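Local coordinates for CRISPR-associated endonuclease/helicase Cas3 (Thermus thermophilus HB8, PDB 3SK9), which cuts single-stranded DNA through its N-terminal HD nuclease domain, the part present here, in CRISPR defence against invading genetic elements, at residues A[25-30]-A[170-175]. Sequence-based numbering, arbitrary orientation.
Sequences PLLAHM and RRWLLE
L173 of helix 165-181 points into the first turn of helix 26-43 and meets L26, L27 and M30. Its CB lies 4.2 Å from CE of M30. CG is anti to the carbonyl carbon (chi1 -77°), and from there both methyls extend to the other helix. CD2 rests 3.8 Å from CB of L27 and also touches CD1 of the same leucine. CD1 reaches CD2 of L26 more loosely, at 4.3 Å.

M30 approaches L173 at about a right angle. Its chain bends at chi3 (67°), and CE ends beside L173, 4.1 Å from its backbone O. L27 divides its branches: CD1 goes to L173, while CD2 meets the edge of the W172 ring near its plane, 4.2 Å from CZ3. Helix 10-16 also touches this corner, through L15 on both L27 and W172.

The segment axes come within 10.9 Å and cross at -35°. No hydrogen bond or salt bridge links the segments; the join is apolar and largely buried. H29, a divalent-metal ligand, lies on the same turn as these leucines but does not touch 170-175. With no polar bond between them, the two segments are held by van der Waals contact of apolar groups, beside the HD-domain metal site.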
loop_
_atom_site.group_PDB
_atom_site.type_symbol
_atom_site.label_atom_id
_atom_site.label_comp_id
_atom_site.label_asym_id
_atom_site.label_seq_id
_atom_site.Cartn_x
_atom_site.Cartn_y
_atom_site.Cartn_z
ATOM N N PRO A 25 -3.115 0.565 14.793
ATOM C CA PRO A 25 -4.247 0.713 13.883
ATOM C C PRO A 25 -3.845 0.362 12.433
ATOM O O PRO A 25 -2.696 0.637 12.042
ATOM C CB PRO A 25 -4.585 2.226 13.993
ATOM C CG PRO A 25 -4.165 2.614 15.402
ATOM C CD PRO A 25 -2.908 1.758 15.660
ATOM N N LEU A 26 -4.792 -0.138 11.649
ATOM C CA LEU A 26 -4.557 -0.415 10.236
ATOM C C LEU A 26 -4.055 0.874 9.578
ATOM O O LEU A 26 -3.131 0.832 8.769
ATOM C CB LEU A 26 -5.848 -0.859 9.564
ATOM C CG LEU A 26 -5.746 -1.165 8.056
ATOM C CD1 LEU A 26 -4.628 -2.143 7.772
ATOM C CD2 LEU A 26 -7.103 -1.745 7.600
ATOM N N LEU A 27 -4.644 2.032 9.911
ATOM C CA LEU A 27 -4.224 3.269 9.223
ATOM C C LEU A 27 -2.740 3.577 9.470
ATOM O O LEU A 27 -2.042 4.088 8.572
ATOM C CB LEU A 27 -5.058 4.466 9.705
ATOM C CG LEU A 27 -4.675 5.809 9.103
ATOM C CD1 LEU A 27 -4.852 5.856 7.585
ATOM C CD2 LEU A 27 -5.523 6.896 9.806
ATOM N N ALA A 28 -2.254 3.281 10.685
ATOM C CA ALA A 28 -0.841 3.472 11.010
ATOM C C ALA A 28 0.017 2.585 10.112
ATOM O O ALA A 28 1.050 3.028 9.598
ATOM C CB ALA A 28 -0.574 3.163 12.468
ATOM N N HIS A 29 -0.392 1.330 9.932
ATOM C CA HIS A 29 0.356 0.425 9.086
ATOM C C HIS A 29 0.331 0.920 7.644
ATOM O O HIS A 29 1.328 0.850 6.939
ATOM C CB HIS A 29 -0.220 -0.987 9.159
ATOM C CG HIS A 29 0.504 -1.954 8.276
ATOM N ND1 HIS A 29 1.807 -2.327 8.499
ATOM C CD2 HIS A 29 0.117 -2.596 7.148
ATOM C CE1 HIS A 29 2.197 -3.163 7.552
ATOM N NE2 HIS A 29 1.189 -3.347 6.720
ATOM N N MET A 30 -0.807 1.427 7.190
ATOM C CA MET A 30 -0.897 1.913 5.786
ATOM C C MET A 30 -0.003 3.134 5.571
ATOM O O MET A 30 0.696 3.268 4.548
ATOM C CB MET A 30 -2.368 2.242 5.406
ATOM C CG MET A 30 -3.326 1.008 5.252
ATOM S SD MET A 30 -5.096 1.562 5.246
ATOM C CE MET A 30 -5.151 2.477 3.713
ATOM N N ARG A 170 -13.787 1.932 4.499
ATOM C CA ARG A 170 -12.666 1.649 3.605
ATOM C C ARG A 170 -12.436 2.805 2.660
ATOM O O ARG A 170 -11.295 3.093 2.311
ATOM C CB ARG A 170 -12.798 0.281 2.886
ATOM C CG ARG A 170 -14.088 -0.009 2.185
ATOM C CD ARG A 170 -14.137 -1.477 1.688
ATOM N NE ARG A 170 -14.219 -2.436 2.783
ATOM C CZ ARG A 170 -15.232 -3.284 2.985
ATOM N NH1 ARG A 170 -16.271 -3.334 2.148
ATOM N NH2 ARG A 170 -15.200 -4.091 4.030
ATOM N N ARG A 171 -13.500 3.515 2.259
ATOM C CA ARG A 171 -13.269 4.679 1.407
ATOM C C ARG A 171 -12.606 5.799 2.204
ATOM O O ARG A 171 -11.704 6.511 1.701
ATOM C CB ARG A 171 -14.588 5.131 0.777
ATOM C CG ARG A 171 -15.189 3.967 -0.110
ATOM C CD ARG A 171 -16.658 4.125 -0.609
ATOM N NE ARG A 171 -16.922 3.241 -1.772
ATOM C CZ ARG A 171 -16.919 1.901 -1.740
ATOM N NH1 ARG A 171 -16.674 1.230 -0.600
ATOM N NH2 ARG A 171 -17.147 1.209 -2.854
ATOM N N TRP A 172 -13.025 5.927 3.470
ATOM C CA TRP A 172 -12.406 6.898 4.399
ATOM C C TRP A 172 -10.900 6.665 4.545
ATOM O O TRP A 172 -10.087 7.603 4.451
ATOM C CB TRP A 172 -13.092 6.811 5.771
ATOM C CG TRP A 172 -12.714 7.939 6.752
ATOM C CD1 TRP A 172 -13.431 9.086 7.031
ATOM C CD2 TRP A 172 -11.577 7.962 7.619
ATOM N NE1 TRP A 172 -12.768 9.844 7.975
ATOM C CE2 TRP A 172 -11.628 9.180 8.353
ATOM C CE3 TRP A 172 -10.499 7.092 7.821
ATOM C CZ2 TRP A 172 -10.645 9.533 9.285
ATOM C CZ3 TRP A 172 -9.528 7.435 8.747
ATOM C CH2 TRP A 172 -9.602 8.659 9.456
ATOM N N LEU A 173 -10.512 5.406 4.696
ATOM C CA LEU A 173 -9.088 5.102 4.859
ATOM C C LEU A 173 -8.261 5.445 3.605
ATOM O O LEU A 173 -7.169 6.025 3.684
ATOM C CB LEU A 173 -8.922 3.611 5.171
ATOM C CG LEU A 173 -9.261 3.207 6.602
ATOM C CD1 LEU A 173 -9.385 1.751 6.693
ATOM C CD2 LEU A 173 -8.198 3.732 7.623
ATOM N N LEU A 174 -8.755 5.052 2.441
ATOM C CA LEU A 174 -8.070 5.445 1.198
ATOM C C LEU A 174 -7.926 6.976 1.064
ATOM O O LEU A 174 -6.884 7.490 0.691
ATOM C CB LEU A 174 -8.841 4.906 -0.005
ATOM C CG LEU A 174 -8.165 5.315 -1.341
ATOM C CD1 LEU A 174 -8.444 4.245 -2.368
ATOM C CD2 LEU A 174 -8.659 6.710 -1.826
ATOM N N GLU A 175 -8.989 7.719 1.359
ATOM C CA GLU A 175 -8.922 9.162 1.264
ATOM C C GLU A 175 -7.892 9.704 2.265
ATOM O O GLU A 175 -7.136 10.615 1.958
ATOM C CB GLU A 175 -10.338 9.732 1.493
ATOM C CG GLU A 175 -10.528 11.130 1.073
ATOM C CD GLU A 175 -10.289 11.358 -0.406
ATOM O OE1 GLU A 175 -10.609 10.477 -1.250
ATOM O OE2 GLU A 175 -9.746 12.452 -0.703
#